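PDB 4J6O: metallophosphoesterase from Clostridium thermocellum, which probably removes phosphate from 2',3'-cyclic phosphate RNA ends during bacterial RNA repair, as a manganese-binding phosphatase domain of the calcineurin-like family. Local coordinates for residues E75-K78 against L79-M83; E160-Q163 against G164-S167; T234-Y238 against P239-I243. All coordinates share one frame; numbering follows the deposited sequence. Where two conformers were deposited one is given.

Contact 1 of 3, residues E75-K78 against L79-M83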
ATOM      1  N   GLU A  75       3.700  12.452   8.022  1.00 28.95           N
ATOM      2  CA  GLU A  75       2.285  12.776   8.139  0.59 29.00           C
ATOM      3  C   GLU A  75       1.449  11.625   7.592  1.00 32.86           C
ATOM      4  O   GLU A  75       0.436  11.268   8.208  1.00 27.77           O
ATOM      5  CB  GLU A  75       1.932  14.078   7.422  0.59 29.79           C
ATOM      6  CG  GLU A  75       2.531  15.326   8.078  0.59 44.45           C
ATOM      7  CD  GLU A  75       2.411  15.333   9.602  0.59 56.15           C
ATOM      8  OE1 GLU A  75       1.271  15.271  10.121  0.59 36.83           O
ATOM      9  OE2 GLU A  75       3.468  15.389  10.278  0.59 53.41           O
ATOM     10  N   VAL A  76       1.868  11.055   6.449  1.00 27.54           N
ATOM     11  CA  VAL A  76       1.190   9.865   5.953  1.00 21.70           C
ATOM     12  C   VAL A  76       1.203   8.766   7.027  1.00 26.17           C
ATOM     13  O   VAL A  76       0.207   8.110   7.288  1.00 25.20           O
ATOM     14  CB  VAL A  76       1.848   9.308   4.661  1.00 21.23           C
ATOM     15  CG1 VAL A  76       1.261   7.959   4.279  1.00 21.09           C
ATOM     16  CG2 VAL A  76       1.644  10.306   3.497  1.00 25.21           C
ATOM     17  N   LEU A  77       2.361   8.551   7.636  1.00 25.63           N
ATOM     18  CA  LEU A  77       2.458   7.494   8.629  1.00 28.75           C
ATOM     19  C   LEU A  77       1.538   7.759   9.810  1.00 30.05           C
ATOM     20  O   LEU A  77       0.817   6.858  10.284  1.00 28.46           O
ATOM     21  CB  LEU A  77       3.904   7.375   9.124  1.00 25.58           C
ATOM     22  CG  LEU A  77       4.780   6.571   8.177  1.00 27.76           C
ATOM     23  CD1 LEU A  77       6.234   6.828   8.547  1.00 30.40           C
ATOM     24  CD2 LEU A  77       4.455   5.102   8.267  1.00 25.06           C
ATOM     25  N   LYS A  78       1.540   8.990  10.286  1.00 29.57           N
ATOM     26  CA  LYS A  78       0.689   9.294  11.448  1.00 29.99           C
ATOM     27  C   LYS A  78      -0.779   9.068  11.116  1.00 30.80           C
ATOM     28  O   LYS A  78      -1.546   8.569  11.923  1.00 31.94           O
ATOM     29  CB  LYS A  78       0.903  10.746  11.876  1.00 34.01           C
ATOM     30  CG  LYS A  78       2.270  10.984  12.465  1.00 32.12           C
ATOM     31  CD  LYS A  78       2.556  12.444  12.660  1.00 37.27           C
ATOM     32  CE  LYS A  78       4.022  12.651  12.948  1.00 38.76           C
ATOM     33  NZ  LYS A  78       4.224  14.032  13.338  1.00 39.12           N
ATOM     34  N   LEU A  79      -1.176   9.507   9.933  1.00 27.30           N
ATOM     35  CA  LEU A  79      -2.562   9.389   9.522  1.00 26.49           C
ATOM     36  C   LEU A  79      -2.931   7.914   9.409  1.00 26.46           C
ATOM     37  O   LEU A  79      -3.928   7.486   9.964  1.00 29.00           O
ATOM     38  CB  LEU A  79      -2.823  10.153   8.215  1.00 26.82           C
ATOM     39  CG  LEU A  79      -4.243  10.009   7.682  1.00 29.75           C
ATOM     40  CD1 LEU A  79      -5.150  10.823   8.603  1.00 28.27           C
ATOM     41  CD2 LEU A  79      -4.354  10.533   6.226  1.00 30.74           C
ATOM     42  N   VAL A  80      -2.141   7.135   8.664  1.00 23.96           N
ATOM     43  CA  VAL A  80      -2.484   5.737   8.444  1.00 23.75           C
ATOM     44  C   VAL A  80      -2.458   4.884   9.730  1.00 24.09           C
ATOM     45  O   VAL A  80      -3.373   4.078   9.986  1.00 25.37           O
ATOM     46  CB  VAL A  80      -1.535   5.102   7.389  1.00 23.72           C
ATOM     47  CG1 VAL A  80      -1.833   3.631   7.252  1.00 24.10           C
ATOM     48  CG2 VAL A  80      -1.741   5.826   6.088  1.00 22.90           C
ATOM     49  N   MET A  81      -1.444   5.124  10.556  1.00 26.26           N
ATOM     50  CA  MET A  81      -1.385   4.415  11.835  1.00 25.88           C
ATOM     51  C   MET A  81      -2.589   4.679  12.758  1.00 29.10           C
ATOM     52  O   MET A  81      -3.129   3.757  13.386  1.00 33.13           O
ATOM     53  CB  MET A  81      -0.086   4.766  12.541  1.00 26.85           C
ATOM     54  CG  MET A  81       1.053   4.128  11.817  1.00 30.35           C
ATOM     55  SD  MET A  81       2.524   4.289  12.777  1.00 53.38           S
ATOM     56  CE  MET A  81       2.921   5.866  12.262  1.00 31.95           C
ATOM     57  N   GLY A  82      -3.023   5.939  12.808  1.00 34.55           N
ATOM     58  CA  GLY A  82      -4.236   6.283  13.526  1.00 29.22           C
ATOM     59  C   GLY A  82      -5.502   5.621  12.984  1.00 35.95           C
ATOM     60  O   GLY A  82      -6.427   5.311  13.726  1.00 35.79           O
ATOM     61  N   MET A  83      -5.568   5.449  11.668  1.00 27.12           N
ATOM     62  CA  MET A  83      -6.715   4.842  11.040  1.00 26.19           C
ATOM     63  C   MET A  83      -6.779   3.382  11.349  1.00 32.80           C
ATOM     64  O   MET A  83      -7.856   2.837  11.566  1.00 29.05           O
ATOM     65  CB  MET A  83      -6.668   5.095   9.519  1.00 27.90           C
ATOM     66  CG  MET A  83      -6.901   6.568   9.213  1.00 23.34           C
ATOM     67  SD  MET A  83      -6.838   6.942   7.441  1.00 25.62           S
ATOM     68  CE  MET A  83      -8.264   6.162   6.899  1.00 23.79           C
TER
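Glu75 to Met83 lie within the alpha-helix 73-86, in which Leu79, Val80, Met81 and Gly82 each give their N-H to the carbonyl four residues back. This is the crossover helix of the beta-alpha-beta unit of strands 59-62 and 89-91. The bond from Val80 N to Val76 O is 2.9 Å long and nearly straight, at 173°.

Val76 and Val80 lie side by side and point the same way, with Val76 CG1 4.1 Å from Val80 CG2. Met81 behaves differently. Its chain bends at the sulfur (chi3 -83°), which turns the methyl back over the preceding turn. There Met81 CE lies 3.6 Å from Leu77 CB and 3.1 Å from Leu77 O.

Lys78 runs out extended. Its NZ forms a salt bridge with Glu125, and Lys78 makes a cation-pi contact with Phe129. Glu75 OE1 bonds to Tyr50.

Val76, Leu77, Leu79 and Met81 give the helix apolar contacts with helices 24-33 and 127-138. The buried lysine charge is probably balanced by Glu125 and the Phe129 ring. Glu75 may be a further partner, but this is doubtful, as its side chain has two conformers.

Contact 2 of 3, residues E160-Q163 against G164-S167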
ATOM      1  N   GLU A 160      -3.740 -17.265  -7.217  1.00 30.89           N
ATOM      2  CA  GLU A 160      -4.770 -18.087  -6.576  1.00 35.59           C
ATOM      3  C   GLU A 160      -4.264 -19.092  -5.547  1.00 39.75           C
ATOM      4  O   GLU A 160      -4.800 -19.176  -4.439  1.00 37.46           O
ATOM      5  CB  GLU A 160      -5.592 -18.817  -7.631  1.00 39.16           C
ATOM      6  CG  GLU A 160      -6.685 -19.678  -7.027  1.00 42.92           C
ATOM      7  CD  GLU A 160      -7.635 -20.222  -8.059  1.00 63.67           C
ATOM      8  OE1 GLU A 160      -7.418 -19.991  -9.275  1.00 45.50           O
ATOM      9  OE2 GLU A 160      -8.616 -20.871  -7.645  1.00 43.95           O
ATOM     10  N   GLU A 161      -3.226 -19.842  -5.932  1.00 39.13           N
ATOM     11  CA  GLU A 161      -2.650 -20.916  -5.127  1.00 43.48           C
ATOM     12  C   GLU A 161      -2.195 -20.444  -3.743  1.00 37.55           C
ATOM     13  O   GLU A 161      -2.134 -21.233  -2.813  1.00 42.73           O
ATOM     14  CB  GLU A 161      -1.461 -21.545  -5.900  1.00 43.94           C
ATOM     15  CG  GLU A 161      -0.654 -22.615  -5.166  1.00 89.21           C
ATOM     16  CD  GLU A 161       0.697 -22.942  -5.847  1.00 70.47           C
ATOM     17  OE1 GLU A 161       1.005 -22.368  -6.920  1.00 78.82           O
ATOM     18  OE2 GLU A 161       1.454 -23.788  -5.295  1.00 87.02           O
ATOM     19  N   PHE A 162      -1.874 -19.153  -3.609  1.00 30.80           N
ATOM     20  CA  PHE A 162      -1.222 -18.660  -2.403  1.00 29.75           C
ATOM     21  C   PHE A 162      -2.252 -17.922  -1.515  1.00 34.06           C
ATOM     22  O   PHE A 162      -1.985 -17.588  -0.370  1.00 33.63           O
ATOM     23  CB  PHE A 162      -0.165 -17.616  -2.783  1.00 30.40           C
ATOM     24  CG  PHE A 162       1.119 -18.169  -3.321  1.00 39.03           C
ATOM     25  CD1 PHE A 162       1.323 -19.531  -3.545  1.00 34.03           C
ATOM     26  CD2 PHE A 162       2.149 -17.303  -3.576  1.00 31.05           C
ATOM     27  CE1 PHE A 162       2.531 -19.976  -4.040  1.00 42.52           C
ATOM     28  CE2 PHE A 162       3.367 -17.740  -4.069  1.00 41.05           C
ATOM     29  CZ  PHE A 162       3.569 -19.086  -4.290  1.00 42.54           C
ATOM     30  N   GLN A 163      -3.410 -17.618  -2.074  1.00 30.20           N
ATOM     31  CA  GLN A 163      -4.401 -16.878  -1.303  1.00 33.93           C
ATOM     32  C   GLN A 163      -4.819 -17.616  -0.052  1.00 40.28           C
ATOM     33  O   GLN A 163      -5.155 -18.803  -0.074  1.00 36.30           O
ATOM     34  CB  GLN A 163      -5.615 -16.510  -2.138  1.00 29.58           C
ATOM     35  CG  GLN A 163      -5.289 -15.508  -3.256  1.00 38.48           C
ATOM     36  CD  GLN A 163      -6.451 -15.340  -4.198  1.00 31.37           C
ATOM     37  OE1 GLN A 163      -7.506 -15.899  -3.971  1.00 34.79           O
ATOM     38  NE2 GLN A 163      -6.248 -14.611  -5.288  1.00 30.40           N
ATOM     39  N   GLY A 164      -4.727 -16.910   1.060  1.00 31.13           N
ATOM     40  CA  GLY A 164      -5.102 -17.494   2.322  1.00 35.12           C
ATOM     41  C   GLY A 164      -3.989 -18.268   2.986  1.00 32.91           C
ATOM     42  O   GLY A 164      -4.168 -18.762   4.087  1.00 39.87           O
ATOM     43  N   ARG A 165      -2.834 -18.352   2.337  1.00 32.21           N
ATOM     44  CA  ARG A 165      -1.699 -19.051   2.917  1.00 31.62           C
ATOM     45  C   ARG A 165      -0.738 -18.140   3.683  1.00 47.77           C
ATOM     46  O   ARG A 165      -0.509 -16.983   3.321  1.00 41.40           O
ATOM     47  CB  ARG A 165      -0.983 -19.936   1.887  1.00 36.49           C
ATOM     48  CG  ARG A 165      -1.943 -20.966   1.310  1.00 39.01           C
ATOM     49  CD  ARG A 165      -1.336 -21.708   0.162  1.00 52.17           C
ATOM     50  NE  ARG A 165      -0.017 -22.239   0.465  1.00 69.94           N
ATOM     51  CZ  ARG A 165       0.796 -22.757  -0.450  1.00 91.35           C
ATOM     52  NH1 ARG A 165       1.983 -23.234  -0.091  1.00 96.23           N
ATOM     53  NH2 ARG A 165       0.414 -22.799  -1.726  1.00 57.62           N
ATOM     54  N   GLY A 166      -0.197 -18.685   4.765  1.00 38.62           N
ATOM     55  CA  GLY A 166       0.563 -17.878   5.680  1.00 39.23           C
ATOM     56  C   GLY A 166       2.042 -18.158   5.605  1.00 37.19           C
ATOM     57  O   GLY A 166       2.776 -17.695   6.463  1.00 51.09           O
ATOM     58  N   SER A 167       2.495 -18.880   4.583  1.00 40.38           N
ATOM     59  CA  SER A 167       3.928 -19.226   4.499  1.00 35.24           C
ATOM     60  C   SER A 167       4.831 -18.036   4.182  1.00 30.65           C
ATOM     61  O   SER A 167       4.360 -16.986   3.731  1.00 36.58           O
ATOM     62  CB  SER A 167       4.152 -20.304   3.441  1.00 37.44           C
ATOM     63  OG  SER A 167       3.944 -19.749   2.159  1.00 41.02           O
TER
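Arg165 folds back over the turn that it ends and brings its guanidinium beside Glu161 and Phe162. The chain bends at chi3, which swings NH2 round to Glu161 O. The bond between Arg165 NH2 and Glu161 O is 3.2 Å long and fairly straight, at 165°. The oxygen lies at the guanidinium edge, in its plane. Relative to the Glu161 carbonyl, however, the donor stands well above the peptide plane.

The Glu161 side chain crosses that of Arg165 at a slant. Its carboxylate plane is turned 40° from the guanidinium plane. Glu161 OE2 and Arg165 NH2 are 3.8 Å apart, a long salt bridge, while Glu161 CG comes to 3.6 Å from the same nitrogen. The Phe162 ring stands almost perpendicular to the guanidinium, with the planes 84° apart. Phe162 CD1 is 3.8 Å from Arg165 NH2.

The backbone makes a type II beta turn from Phe162 to Arg165. It is closed by the bond from Arg165 N to Phe162 O, 2.9 Å. Gly164 has a positive phi at the third position of the turn, where glycine is commonly found in type II turns. The Gln163 amide is bonded outside the turn: NE2 to Tyr198 OH and Met158 O, and OE1 to a triethylene glycol, probably from the crystallisation liquor.

The turn lies in the surface loop between strand 151-154 and helix 168-176. Phe162 and Arg165 both rest on Val170 of that helix, and Ser167 is its N-cap, with a weak bond from Val170 N to Ser167 OG. On the strand side, Gly164 N bonds to His143 at the start of strand 143-146.

Contact 3 of 3, residues T234-Y238 against P239-I243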
ATOM      1  N   THR A 234      -5.130   6.730  -6.593  1.00 17.90           N
ATOM      2  CA  THR A 234      -6.390   6.072  -6.908  1.00 21.80           C
ATOM      3  C   THR A 234      -6.964   5.310  -5.714  1.00 21.45           C
ATOM      4  O   THR A 234      -6.205   4.567  -4.996  1.00 19.31           O
ATOM      5  CB  THR A 234      -6.195   5.102  -8.110  1.00 18.79           C
ATOM      6  OG1 THR A 234      -5.898   5.892  -9.263  1.00 22.89           O
ATOM      7  CG2 THR A 234      -7.453   4.274  -8.334  1.00 24.65           C
ATOM      8  N   ALA A 235      -8.290   5.403  -5.558  1.00 18.37           N
ATOM      9  CA  ALA A 235      -9.012   4.483  -4.663  1.00 20.89           C
ATOM     10  C   ALA A 235      -9.953   3.651  -5.490  1.00 20.58           C
ATOM     11  O   ALA A 235     -10.544   4.155  -6.459  1.00 22.29           O
ATOM     12  CB  ALA A 235      -9.863   5.251  -3.608  1.00 19.78           C
ATOM     13  N   TYR A 236     -10.123   2.399  -5.100  1.00 18.22           N
ATOM     14  CA  TYR A 236     -11.082   1.503  -5.715  1.00 20.86           C
ATOM     15  C   TYR A 236     -12.162   1.241  -4.684  1.00 20.10           C
ATOM     16  O   TYR A 236     -11.880   0.777  -3.558  1.00 20.67           O
ATOM     17  CB  TYR A 236     -10.358   0.192  -6.140  1.00 22.33           C
ATOM     18  CG  TYR A 236     -11.232  -0.838  -6.839  1.00 24.17           C
ATOM     19  CD1 TYR A 236     -12.036  -1.720  -6.099  1.00 25.29           C
ATOM     20  CD2 TYR A 236     -11.190  -0.989  -8.206  1.00 31.50           C
ATOM     21  CE1 TYR A 236     -12.819  -2.679  -6.762  1.00 27.26           C
ATOM     22  CE2 TYR A 236     -11.944  -1.948  -8.865  1.00 31.07           C
ATOM     23  CZ  TYR A 236     -12.739  -2.780  -8.136  1.00 29.29           C
ATOM     24  OH  TYR A 236     -13.443  -3.738  -8.818  1.00 33.97           O
ATOM     25  N   ARG A 237     -13.418   1.592  -5.042  1.00 23.09           N
ATOM     26  CA  ARG A 237     -14.499   1.454  -4.090  1.00 22.67           C
ATOM     27  C   ARG A 237     -15.114   0.078  -4.296  1.00 20.73           C
ATOM     28  O   ARG A 237     -15.417  -0.331  -5.413  1.00 25.65           O
ATOM     29  CB  ARG A 237     -15.550   2.553  -4.337  1.00 22.45           C
ATOM     30  CG  ARG A 237     -14.912   3.887  -4.397  1.00 23.29           C
ATOM     31  CD  ARG A 237     -15.950   5.009  -4.394  1.00 30.26           C
ATOM     32  NE  ARG A 237     -16.612   5.186  -3.116  1.00 29.75           N
ATOM     33  CZ  ARG A 237     -17.953   5.142  -2.966  1.00 58.15           C
ATOM     34  NH1 ARG A 237     -18.775   4.874  -3.988  1.00 38.28           N
ATOM     35  NH2 ARG A 237     -18.494   5.349  -1.781  1.00 34.76           N
ATOM     36  N   TYR A 238     -15.177  -0.668  -3.211  1.00 23.58           N
ATOM     37  CA  TYR A 238     -15.712  -2.022  -3.185  1.00 26.62           C
ATOM     38  C   TYR A 238     -16.915  -2.085  -2.246  1.00 26.34           C
ATOM     39  O   TYR A 238     -16.821  -1.627  -1.121  1.00 24.04           O
ATOM     40  CB  TYR A 238     -14.618  -2.947  -2.645  1.00 22.12           C
ATOM     41  CG  TYR A 238     -15.038  -4.400  -2.600  1.00 24.61           C
ATOM     42  CD1 TYR A 238     -15.709  -4.887  -1.507  1.00 28.69           C
ATOM     43  CD2 TYR A 238     -14.777  -5.265  -3.667  1.00 26.95           C
ATOM     44  CE1 TYR A 238     -16.118  -6.222  -1.465  1.00 26.67           C
ATOM     45  CE2 TYR A 238     -15.162  -6.604  -3.626  1.00 27.55           C
ATOM     46  CZ  TYR A 238     -15.860  -7.059  -2.522  1.00 35.14           C
ATOM     47  OH  TYR A 238     -16.271  -8.383  -2.451  1.00 30.04           O
ATOM     48  N   PRO A 239     -18.028  -2.728  -2.675  1.00 31.06           N
ATOM     49  CA  PRO A 239     -18.210  -3.548  -3.874  1.00 28.54           C
ATOM     50  C   PRO A 239     -18.704  -2.806  -5.086  1.00 31.98           C
ATOM     51  O   PRO A 239     -18.993  -3.496  -6.083  1.00 35.75           O
ATOM     52  CB  PRO A 239     -19.273  -4.562  -3.437  1.00 35.96           C
ATOM     53  CG  PRO A 239     -20.121  -3.741  -2.519  1.00 34.02           C
ATOM     54  CD  PRO A 239     -19.150  -2.879  -1.734  1.00 34.11           C
ATOM     55  N   GLU A 240     -18.748  -1.473  -5.042  1.00 31.31           N
ATOM     56  CA  GLU A 240     -19.178  -0.692  -6.192  1.00 31.17           C
ATOM     57  C   GLU A 240     -18.322  -0.862  -7.435  1.00 32.18           C
ATOM     58  O   GLU A 240     -18.781  -0.607  -8.551  1.00 34.78           O
ATOM     59  CB  GLU A 240     -19.282   0.789  -5.811  1.00 34.35           C
ATOM     60  CG  GLU A 240     -20.249   1.058  -4.691  1.00 33.05           C
ATOM     61  CD  GLU A 240     -19.657   0.935  -3.316  1.00 36.74           C
ATOM     62  OE1 GLU A 240     -18.498   0.455  -3.182  1.00 37.69           O
ATOM     63  OE2 GLU A 240     -20.349   1.291  -2.337  1.00 34.44           O
ATOM     64  N   ARG A 241     -17.053  -1.276  -7.243  1.00 28.65           N
ATOM     65  CA  ARG A 241     -16.147  -1.422  -8.369  1.00 30.88           C
ATOM     66  C   ARG A 241     -16.074  -0.104  -9.148  1.00 29.14           C
ATOM     67  O   ARG A 241     -16.150  -0.078 -10.373  1.00 36.48           O
ATOM     68  CB  ARG A 241     -16.511  -2.648  -9.227  1.00 32.78           C
ATOM     69  CG  ARG A 241     -16.551  -3.922  -8.353  1.00 33.92           C
ATOM     70  CD  ARG A 241     -16.397  -5.187  -9.114  1.00 31.39           C
ATOM     71  NE  ARG A 241     -16.627  -6.322  -8.239  1.00 31.65           N
ATOM     72  CZ  ARG A 241     -16.258  -7.557  -8.531  1.00 37.46           C
ATOM     73  NH1 ARG A 241     -16.536  -8.539  -7.685  1.00 40.31           N
ATOM     74  NH2 ARG A 241     -15.645  -7.806  -9.688  1.00 46.40           N
ATOM     75  N   GLU A 242     -15.895   0.979  -8.379  1.00 30.80           N
ATOM     76  CA  GLU A 242     -15.729   2.332  -8.933  1.00 29.99           C
ATOM     77  C   GLU A 242     -14.350   2.876  -8.652  1.00 27.44           C
ATOM     78  O   GLU A 242     -13.814   2.700  -7.539  1.00 29.34           O
ATOM     79  CB  GLU A 242     -16.704   3.264  -8.262  1.00 34.44           C
ATOM     80  CG  GLU A 242     -18.123   2.957  -8.642  1.00 48.79           C
ATOM     81  CD  GLU A 242     -19.139   3.752  -7.854  1.00 66.61           C
ATOM     82  OE1 GLU A 242     -18.740   4.540  -6.956  1.00 39.62           O
ATOM     83  OE2 GLU A 242     -20.350   3.570  -8.146  1.00 43.44           O
ATOM     84  N   ILE A 243     -13.803   3.573  -9.644  1.00 28.70           N
ATOM     85  CA  ILE A 243     -12.516   4.249  -9.533  1.00 30.57           C
ATOM     86  C   ILE A 243     -12.718   5.720  -9.148  1.00 28.89           C
ATOM     87  O   ILE A 243     -13.503   6.436  -9.794  1.00 29.31           O
ATOM     88  CB  ILE A 243     -11.762   4.177 -10.838  1.00 31.73           C
ATOM     89  CG1 ILE A 243     -11.524   2.729 -11.263  1.00 33.75           C
ATOM     90  CG2 ILE A 243     -10.436   4.921 -10.744  1.00 31.29           C
ATOM     91  CD1 ILE A 243     -10.982   1.870 -10.184  1.00 45.97           C
TER
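Arg237 reaches across to Glu242 from the neighbouring strand of a tight hairpin. Its CB lies 3.6 Å from Glu242 O and 3.8 Å from Glu240 OE1. CG stays close to Glu242 O, at 3.5 Å. CD approaches Glu242 OE1. A bend at chi3 (71°) carries the guanidinium to the carboxylate. NE has a long, weak ion pair with Asp15. NH1 ends in a salt bridge with Glu242 OE1, 3.0 Å, which lies in the guanidinium plane. NH2 lies close to the like-charged Arg58. Glu240 CD lies over one guanidinium face, but no N-H points at its OE2, whose salt-bridge partner is Arg58.

The backbones of Arg237 and Glu242 form an antiparallel hydrogen-bonded pair, with Arg237 N to Glu242 O nearly straight at 174°. Arg241 and Glu242 both face Arg237, a G1 beta bulge. On the other sheet face Tyr236 touches Ile243. The peptide before Pro239 is cis, and Pro239 CA sits over the Tyr238 ring face in a CH-pi contact, 3.8 Å from its centroid.

Charge pairing joins the strands on the Arg237 face and apolar packing on the Tyr236 face. Glu240 and Glu242, with Asp15, probably help offset the adjacent charges of Arg237 and Arg58.

The three contacts follow one another along the chain, with no nesting or crossing. Each is local, between adjoining segments. Contact 1 comes first, within the helix of the beta-alpha-beta unit that joins strands 59-62 and 89-91. Contact 2 closes a short turn in the loop leading from strand 151-154 into helix 168-176, on the opposite side of the chain's centre. Contact 3 closes the hairpin of strands 232-238 and 242-247. Contacts 1 and 3 are tied to the same five-stranded sheet, contact 1 through a helix connecting two of its strands, contact 3 through the hairpin at its edge, though their nearest atoms are about 11 Å apart. Contact 2 borders the other, six-stranded sheet.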